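Side-chain contacts in DinB-like domain-containing protein (Thermus thermophilus, PDB 2YQY), which is of unknown function but folds as a DinB-like four-helix bundle with an exposed histidine triad, consistent with a metal-binding role: residues R66-L71 and L143-W148; K15-S20 and R115-L120. All blocks are in the same frame, centred on the assembly; numbering follows the deposited sequence.

Interaction 1: residues R66-L71 and L143-W148; sequences RRLRRL and LNPLGW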
ATOM      1  N   ARG A  66       7.346  -4.493  11.883  1.00 15.10           N
ATOM      2  CA  ARG A  66       8.225  -4.125  12.997  1.00 15.18           C
ATOM      3  C   ARG A  66       7.874  -4.938  14.244  1.00 14.93           C
ATOM      4  O   ARG A  66       8.755  -5.392  14.942  1.00 14.15           O
ATOM      5  CB  ARG A  66       8.133  -2.633  13.292  1.00 14.41           C
ATOM      6  CG  ARG A  66       9.072  -2.128  14.424  1.00 14.21           C
ATOM      7  CD  ARG A  66       8.990  -0.591  14.565  1.00 13.74           C
ATOM      8  NE  ARG A  66       7.627  -0.190  14.906  1.00 15.32           N
ATOM      9  CZ  ARG A  66       7.177   1.062  14.959  1.00 18.65           C
ATOM     10  NH1 ARG A  66       7.973   2.081  14.697  1.00 18.99           N
ATOM     11  NH2 ARG A  66       5.916   1.295  15.298  1.00 19.31           N
ATOM     12  N   ARG A  67       6.596  -5.087  14.554  1.00 14.42           N
ATOM     13  CA  ARG A  67       6.221  -5.937  15.729  1.00 15.09           C
ATOM     14  C   ARG A  67       6.650  -7.418  15.538  1.00 15.96           C
ATOM     15  O   ARG A  67       7.211  -8.051  16.453  1.00 15.63           O
ATOM     16  CB  ARG A  67       4.719  -5.865  15.956  1.00 15.07           C
ATOM     17  CG  ARG A  67       4.257  -6.337  17.323  1.00 14.95           C
ATOM     18  CD  ARG A  67       2.697  -6.364  17.392  1.00 16.42           C
ATOM     19  NE  ARG A  67       2.334  -6.475  18.825  1.00 16.72           N
ATOM     20  CZ  ARG A  67       2.143  -7.624  19.457  1.00 16.54           C
ATOM     21  NH1 ARG A  67       2.221  -8.768  18.789  1.00 18.40           N
ATOM     22  NH2 ARG A  67       1.863  -7.638  20.758  1.00 16.48           N
ATOM     23  N   LEU A  68       6.452  -7.953  14.332  1.00 14.93           N
ATOM     24  CA  LEU A  68       6.837  -9.354  14.069  1.00 15.51           C
ATOM     25  C   LEU A  68       8.360  -9.571  14.197  1.00 14.80           C
ATOM     26  O   LEU A  68       8.815 -10.646  14.628  1.00 14.34           O
ATOM     27  CB  LEU A  68       6.314  -9.803  12.695  1.00 14.76           C
ATOM     28  CG  LEU A  68       4.777  -9.993  12.718  1.00 16.21           C
ATOM     29  CD1 LEU A  68       4.230 -10.298  11.322  1.00 13.65           C
ATOM     30  CD2 LEU A  68       4.375 -11.111  13.724  1.00 15.77           C
ATOM     31  N   ARG A  69       9.121  -8.529  13.876  1.00  4.20           N
ATOM     32  CA  ARG A  69      10.577  -8.569  13.971  1.00  4.43           C
ATOM     33  C   ARG A  69      10.976  -8.554  15.437  1.00  4.14           C
ATOM     34  O   ARG A  69      11.840  -9.324  15.853  1.00  3.50           O
ATOM     35  CB  ARG A  69      11.192  -7.396  13.214  1.00  4.78           C
ATOM     36  CG  ARG A  69      12.671  -7.485  13.070  1.00  5.26           C
ATOM     37  CD  ARG A  69      13.309  -6.265  12.381  1.00  3.57           C
ATOM     38  NE  ARG A  69      12.664  -4.942  12.584  1.00  3.71           N
ATOM     39  CZ  ARG A  69      13.108  -3.993  13.417  1.00  4.50           C
ATOM     40  NH1 ARG A  69      14.162  -4.211  14.191  1.00  2.00           N
ATOM     41  NH2 ARG A  69      12.512  -2.799  13.488  1.00  5.69           N
ATOM     42  N   ARG A  70      10.317  -7.711  16.222  1.00  4.46           N
ATOM     43  CA  ARG A  70      10.620  -7.609  17.650  1.00  5.51           C
ATOM     44  C   ARG A  70      10.267  -8.895  18.400  1.00  5.46           C
ATOM     45  O   ARG A  70      11.035  -9.334  19.241  1.00  4.87           O
ATOM     46  CB  ARG A  70       9.966  -6.368  18.257  1.00  5.60           C
ATOM     47  CG  ARG A  70      10.561  -5.076  17.676  1.00  8.00           C
ATOM     48  CD  ARG A  70       9.745  -3.853  18.052  1.00 11.22           C
ATOM     49  NE  ARG A  70      10.592  -2.907  18.762  1.00 12.92           N
ATOM     50  CZ  ARG A  70      10.648  -2.781  20.085  1.00 12.93           C
ATOM     51  NH1 ARG A  70      11.463  -1.892  20.626  1.00 12.72           N
ATOM     52  NH2 ARG A  70       9.886  -3.527  20.872  1.00 14.15           N
ATOM     53  N   LEU A  71       9.128  -9.501  18.064  1.00  6.60           N
ATOM     54  CA  LEU A  71       8.739 -10.842  18.543  1.00  7.21           C
ATOM     55  C   LEU A  71       9.725 -11.962  18.147  1.00  7.86           C
ATOM     56  O   LEU A  71       9.870 -12.954  18.873  1.00  7.62           O
ATOM     57  CB  LEU A  71       7.326 -11.202  18.053  1.00  7.10           C
ATOM     58  CG  LEU A  71       6.103 -10.382  18.519  1.00  7.55           C
ATOM     59  CD1 LEU A  71       4.898 -10.598  17.586  1.00  8.39           C
ATOM     60  CD2 LEU A  71       5.690 -10.653  19.969  1.00  7.01           C
ATOM     61  N   LEU A 143      -1.315 -13.849   9.527  1.00 19.29           N
ATOM     62  CA  LEU A 143      -0.282 -13.802   8.487  1.00 18.77           C
ATOM     63  C   LEU A 143       1.085 -13.584   9.096  1.00 18.38           C
ATOM     64  O   LEU A 143       1.229 -12.791  10.038  1.00 17.17           O
ATOM     65  CB  LEU A 143      -0.574 -12.660   7.487  1.00 19.00           C
ATOM     66  CG  LEU A 143      -1.827 -12.699   6.602  1.00 18.89           C
ATOM     67  CD1 LEU A 143      -1.859 -11.472   5.711  1.00 20.53           C
ATOM     68  CD2 LEU A 143      -1.883 -13.960   5.754  1.00 20.43           C
ATOM     69  N   ASN A 144       2.099 -14.246   8.525  1.00 16.77           N
ATOM     70  CA  ASN A 144       3.489 -14.000   8.958  1.00 17.38           C
ATOM     71  C   ASN A 144       4.002 -12.853   8.103  1.00 17.94           C
ATOM     72  O   ASN A 144       3.253 -12.339   7.293  1.00 17.61           O
ATOM     73  CB  ASN A 144       4.356 -15.256   8.807  1.00 17.63           C
ATOM     74  CG  ASN A 144       4.323 -15.838   7.396  1.00 19.11           C
ATOM     75  OD1 ASN A 144       4.305 -15.121   6.380  1.00 17.75           O
ATOM     76  ND2 ASN A 144       4.315 -17.173   7.333  1.00 21.22           N
ATOM     77  N   PRO A 145       5.272 -12.434   8.277  1.00 18.26           N
ATOM     78  CA  PRO A 145       5.744 -11.303   7.461  1.00 17.97           C
ATOM     79  C   PRO A 145       5.574 -11.474   5.923  1.00 18.35           C
ATOM     80  O   PRO A 145       5.225 -10.492   5.237  1.00 18.56           O
ATOM     81  CB  PRO A 145       7.238 -11.201   7.840  1.00 17.96           C
ATOM     82  CG  PRO A 145       7.312 -11.783   9.256  1.00 18.92           C
ATOM     83  CD  PRO A 145       6.312 -12.916   9.220  1.00 17.39           C
ATOM     84  N   LEU A 146       5.866 -12.673   5.374  1.00 17.90           N
ATOM     85  CA  LEU A 146       5.664 -12.908   3.919  1.00 18.21           C
ATOM     86  C   LEU A 146       4.199 -12.644   3.530  1.00 18.84           C
ATOM     87  O   LEU A 146       3.931 -12.015   2.492  1.00 19.01           O
ATOM     88  CB  LEU A 146       6.042 -14.356   3.499  1.00 18.17           C
ATOM     89  CG  LEU A 146       5.766 -14.810   2.045  1.00 19.01           C
ATOM     90  CD1 LEU A 146       6.569 -14.013   1.056  1.00 18.07           C
ATOM     91  CD2 LEU A 146       6.022 -16.318   1.817  1.00 18.42           C
ATOM     92  N   GLY A 147       3.268 -13.173   4.334  1.00 17.64           N
ATOM     93  CA  GLY A 147       1.818 -12.991   4.115  1.00 16.72           C
ATOM     94  C   GLY A 147       1.456 -11.502   4.114  1.00 17.02           C
ATOM     95  O   GLY A 147       0.686 -11.048   3.248  1.00 16.44           O
ATOM     96  N   TRP A 148       1.963 -10.759   5.099  1.00 20.70           N
ATOM     97  CA  TRP A 148       1.784  -9.303   5.159  1.00 19.86           C
ATOM     98  C   TRP A 148       2.344  -8.574   3.931  1.00 19.98           C
ATOM     99  O   TRP A 148       1.723  -7.647   3.464  1.00 19.92           O
ATOM    100  CB  TRP A 148       2.360  -8.704   6.460  1.00 20.10           C
ATOM    101  CG  TRP A 148       1.375  -8.871   7.604  1.00 20.41           C
ATOM    102  CD1 TRP A 148       1.322  -9.903   8.507  1.00 21.68           C
ATOM    103  CD2 TRP A 148       0.253  -8.021   7.903  1.00 18.29           C
ATOM    104  NE1 TRP A 148       0.245  -9.734   9.366  1.00 19.71           N
ATOM    105  CE2 TRP A 148      -0.420  -8.588   9.018  1.00 19.27           C
ATOM    106  CE3 TRP A 148      -0.221  -6.810   7.368  1.00 21.47           C
ATOM    107  CZ2 TRP A 148      -1.542  -7.989   9.602  1.00 20.55           C
ATOM    108  CZ3 TRP A 148      -1.356  -6.222   7.946  1.00 18.80           C
ATOM    109  CH2 TRP A 148      -2.000  -6.816   9.049  1.00 20.19           C
TER
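Leu-68 of helix 47-71 reaches with one methyl, CD1, to the start of helix 145-149, at one end of the DinB-like four-helix bundle. The contact is apolar and small. It buries 124 Å² and joins the last turns of a long bundle helix to a short helix outside the four long ones.

The apolar part centres on Leu-68. With CG anti to the carbonyl carbon (chi1 -72°) and chi2 extended, CD1 points to the start of helix 145-149. Leu-68 CD1 lies 3.9 Å from Pro-145 N and 4.0 Å from Pro-145 CD. Further back, Leu-68 CB is 4.1 Å from Pro-145 CG, so the proline ring meets both the base and the end of the leucine. Leu-68 CD1 also approaches Trp-148 CD1 obliquely, at 4.1 Å. Phe-135 and Ala-133 touch Leu-68 as well, and Trp-148 packs further along helix 47-71 on Thr-61, Val-64 and Leu-65.

Leu-143 O lies at the edge of the indole, in its plane. Trp-148 NE1 donates to Phe-135 O, which ties the indole to strand 135-137 and helps fix its rotation.

Two hydrogen bonds hold the second segment in shape. The backbone bond from Trp-148 N to Asn-144 O, 3.0 Å, closes the first helical turn. Asn-144 is the N-cap of helix 145-149. Asn-144 OD1 accepts from Gly-147 N at 3.0 Å, with a nearly straight N-H...O angle of 167° and the donor tilted 19° from the carbonyl plane.

Interaction 2: residues K15-S20 and R115-L120; sequences KRLEAS and RARAFL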
ATOM      1  N   LYS A  15       9.036  -6.804  -5.823  1.00 17.68           N
ATOM      2  CA  LYS A  15       9.121  -6.280  -7.197  1.00 17.15           C
ATOM      3  C   LYS A  15       7.737  -5.854  -7.741  1.00 17.03           C
ATOM      4  O   LYS A  15       7.637  -4.828  -8.437  1.00 17.18           O
ATOM      5  CB  LYS A  15       9.837  -7.251  -8.128  1.00 17.22           C
ATOM      6  CG  LYS A  15      11.380  -7.256  -7.964  1.00 18.99           C
ATOM      7  N   ARG A  16       6.680  -6.603  -7.418  1.00 13.71           N
ATOM      8  CA  ARG A  16       5.316  -6.175  -7.749  1.00 13.62           C
ATOM      9  C   ARG A  16       4.936  -4.828  -7.093  1.00 14.96           C
ATOM     10  O   ARG A  16       4.313  -3.966  -7.743  1.00 14.46           O
ATOM     11  CB  ARG A  16       4.283  -7.261  -7.400  1.00 12.93           C
ATOM     12  CG  ARG A  16       4.203  -8.411  -8.392  1.00 15.03           C
ATOM     13  CD  ARG A  16       3.174  -9.418  -7.941  1.00 16.38           C
ATOM     14  NE  ARG A  16       3.234 -10.659  -8.705  1.00 19.60           N
ATOM     15  CZ  ARG A  16       2.241 -11.146  -9.458  1.00 20.21           C
ATOM     16  NH1 ARG A  16       2.396 -12.309 -10.105  1.00 17.82           N
ATOM     17  NH2 ARG A  16       1.091 -10.473  -9.566  1.00 21.04           N
ATOM     18  N   LEU A  17       5.297  -4.646  -5.826  1.00 14.56           N
ATOM     19  CA  LEU A  17       4.949  -3.438  -5.095  1.00 15.72           C
ATOM     20  C   LEU A  17       5.680  -2.245  -5.720  1.00 16.09           C
ATOM     21  O   LEU A  17       5.134  -1.141  -5.828  1.00 15.80           O
ATOM     22  CB  LEU A  17       5.353  -3.585  -3.617  1.00 15.61           C
ATOM     23  CG  LEU A  17       4.340  -4.172  -2.667  1.00 16.86           C
ATOM     24  CD1 LEU A  17       5.034  -4.627  -1.403  1.00 19.72           C
ATOM     25  CD2 LEU A  17       3.253  -3.107  -2.361  1.00 16.16           C
ATOM     26  N   GLU A  18       6.924  -2.473  -6.127  1.00 15.46           N
ATOM     27  CA  GLU A  18       7.701  -1.438  -6.804  1.00 15.30           C
ATOM     28  C   GLU A  18       7.071  -0.976  -8.122  1.00 16.37           C
ATOM     29  O   GLU A  18       6.979   0.251  -8.346  1.00 15.82           O
ATOM     30  CB  GLU A  18       9.185  -1.856  -6.890  1.00 15.92           C
ATOM     31  CG  GLU A  18       9.662  -2.107  -5.436  1.00 16.65           C
ATOM     32  CD  GLU A  18      11.128  -2.327  -5.266  1.00 18.37           C
ATOM     33  OE1 GLU A  18      11.673  -3.225  -5.950  1.00 17.36           O
ATOM     34  OE2 GLU A  18      11.723  -1.627  -4.411  1.00 19.45           O
ATOM     35  N   ALA A  19       6.582  -1.931  -8.928  1.00 14.98           N
ATOM     36  CA  ALA A  19       5.903  -1.680 -10.196  1.00 15.16           C
ATOM     37  C   ALA A  19       4.548  -0.988 -10.037  1.00 15.93           C
ATOM     38  O   ALA A  19       4.243  -0.043 -10.772  1.00 17.57           O
ATOM     39  CB  ALA A  19       5.737  -3.018 -11.003  1.00 13.99           C
ATOM     40  N   SER A  20       3.715  -1.463  -9.113  1.00 16.96           N
ATOM     41  CA  SER A  20       2.378  -0.913  -8.950  1.00 15.88           C
ATOM     42  C   SER A  20       2.473   0.531  -8.414  1.00 16.84           C
ATOM     43  O   SER A  20       1.636   1.367  -8.729  1.00 15.25           O
ATOM     44  CB  SER A  20       1.479  -1.829  -8.076  1.00 16.51           C
ATOM     45  OG  SER A  20       2.050  -2.091  -6.786  1.00 14.88           O
ATOM     46  N   ARG A 115       6.314   8.681   2.259  1.00 20.44           N
ATOM     47  CA  ARG A 115       6.719   8.415   3.640  1.00 20.77           C
ATOM     48  C   ARG A 115       6.407   6.973   4.055  1.00 20.47           C
ATOM     49  O   ARG A 115       7.265   6.281   4.585  1.00 19.68           O
ATOM     50  CB  ARG A 115       6.025   9.389   4.588  1.00 20.74           C
ATOM     51  CG  ARG A 115       6.548   9.318   6.004  1.00 22.60           C
ATOM     52  N   ALA A 116       5.173   6.540   3.827  1.00 20.21           N
ATOM     53  CA  ALA A 116       4.755   5.189   4.230  1.00 21.78           C
ATOM     54  C   ALA A 116       5.536   4.124   3.464  1.00 22.25           C
ATOM     55  O   ALA A 116       5.936   3.091   4.024  1.00 23.13           O
ATOM     56  CB  ALA A 116       3.229   5.027   4.044  1.00 22.39           C
ATOM     57  N   ARG A 117       5.784   4.390   2.179  1.00 22.61           N
ATOM     58  CA  ARG A 117       6.541   3.466   1.329  1.00 22.57           C
ATOM     59  C   ARG A 117       8.006   3.386   1.776  1.00 22.52           C
ATOM     60  O   ARG A 117       8.551   2.287   1.825  1.00 21.94           O
ATOM     61  CB  ARG A 117       6.430   3.831  -0.172  1.00 23.06           C
ATOM     62  CG  ARG A 117       7.345   2.980  -1.100  1.00 23.22           C
ATOM     63  CD  ARG A 117       7.074   1.457  -1.008  1.00 21.71           C
ATOM     64  NE  ARG A 117       5.710   1.101  -1.409  1.00 20.21           N
ATOM     65  CZ  ARG A 117       5.368   0.618  -2.607  1.00 19.04           C
ATOM     66  NH1 ARG A 117       6.298   0.451  -3.562  1.00 21.00           N
ATOM     67  NH2 ARG A 117       4.094   0.295  -2.854  1.00 20.37           N
ATOM     68  N   ALA A 118       8.632   4.519   2.133  1.00 21.15           N
ATOM     69  CA  ALA A 118      10.006   4.473   2.703  1.00 21.18           C
ATOM     70  C   ALA A 118      10.041   3.615   3.978  1.00 20.94           C
ATOM     71  O   ALA A 118      10.934   2.798   4.152  1.00 20.01           O
ATOM     72  CB  ALA A 118      10.565   5.901   2.981  1.00 21.52           C
ATOM     73  N   PHE A 119       9.041   3.791   4.845  1.00 21.43           N
ATOM     74  CA  PHE A 119       8.926   3.076   6.122  1.00 21.24           C
ATOM     75  C   PHE A 119       8.729   1.588   5.836  1.00 22.28           C
ATOM     76  O   PHE A 119       9.414   0.738   6.390  1.00 21.15           O
ATOM     77  CB  PHE A 119       7.723   3.646   6.908  1.00 21.18           C
ATOM     78  CG  PHE A 119       7.514   3.019   8.262  1.00 22.31           C
ATOM     79  CD1 PHE A 119       8.548   2.347   8.916  1.00 22.45           C
ATOM     80  CD2 PHE A 119       6.280   3.118   8.900  1.00 20.64           C
ATOM     81  CE1 PHE A 119       8.338   1.757  10.178  1.00 22.26           C
ATOM     82  CE2 PHE A 119       6.084   2.550  10.156  1.00 20.75           C
ATOM     83  CZ  PHE A 119       7.115   1.872  10.790  1.00 22.11           C
ATOM     84  N   LEU A 120       7.773   1.268   4.966  1.00 21.21           N
ATOM     85  CA  LEU A 120       7.586  -0.120   4.583  1.00 21.27           C
ATOM     86  C   LEU A 120       8.864  -0.800   4.051  1.00 21.85           C
ATOM     87  O   LEU A 120       9.180  -1.933   4.456  1.00 22.36           O
ATOM     88  CB  LEU A 120       6.442  -0.253   3.578  1.00 20.91           C
ATOM     89  CG  LEU A 120       6.119  -1.674   3.092  1.00 20.82           C
ATOM     90  CD1 LEU A 120       5.787  -2.631   4.274  1.00 21.04           C
ATOM     91  CD2 LEU A 120       4.984  -1.618   2.088  1.00 19.95           C
TER
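Arg-117 of helix 106-126 turns the edge of its guanidinium to the backbone oxygen of Leu-17 on helix 10-30. Two long helices of the DinB-like bundle are thus bridged by one arginine across a gap of 9.6 Å between Leu-17 CA and Arg-117 CA.

The arginine leaves its helix with CG anti to the backbone N (chi1 173°). It then bends at chi2 and chi3, which presents NH1 and NH2 to the other helix. Arg-117 NH1 donates to Leu-17 O at 3.0 Å, with an N-H...O angle of 158°. The oxygen lies close to the guanidinium plane. NH1 itself stands above the carbonyl plane of Leu-17, 72° out of it, and so is not on a lone pair. Arg-117 NH2 adds a weak bond to Leu-17 O at 3.5 Å.

The side chains of Leu-17 and Arg-117 cross at a slant. Leu-17 CD2 lies 3.5 Å from Arg-117 NH2, and Leu-17 CB is 4.1 Å from both Arg-117 NH1 and NH2. The leucine therefore packs against the charged end of the arginine.

Arg-117 is buried, and two acids probably offset its charge, with Arg-21 close to NH2 as a like charge. NE forms a salt bridge with Glu-58, and NH2 forms another with Glu-156. A methionine in its place would probably leave Glu-58 and Glu-156 without this positive mate and Leu-17 O without its side-chain donor.

Glu-156 belongs to an HExxH pattern with His-155 and His-159, a possible metal site, though no metal is bound to them here. Ser-20 OG is also hydrogen-bonded to Glu-156. The arginine thus joins helix 10-30 and helix 106-126 to Glu-58 of helix 47-71 and Glu-156 of helix 153-165, linking all four long helices.

From the N terminus, helix 10-30 brings 15-20, the first half of interaction 2. Helix 47-71 follows and ends with 66-71, the first half of interaction 1. Residues 73-103 are not modelled. Helix 106-126 then carries 115-120 and closes interaction 2 over 94 intervening residues. The chain passes strand 135-137 and reaches 143-148, which closes interaction 1 over 71 residues. The segments alternate, so the two loops cross. Interaction 2 ties long helices together near the middle of the bundle. Interaction 1 fastens the short helix to its end. Their centres lie about 17 Å apart, and they touch where Arg-66 NH1 packs 4.0 Å from Phe-119 CZ.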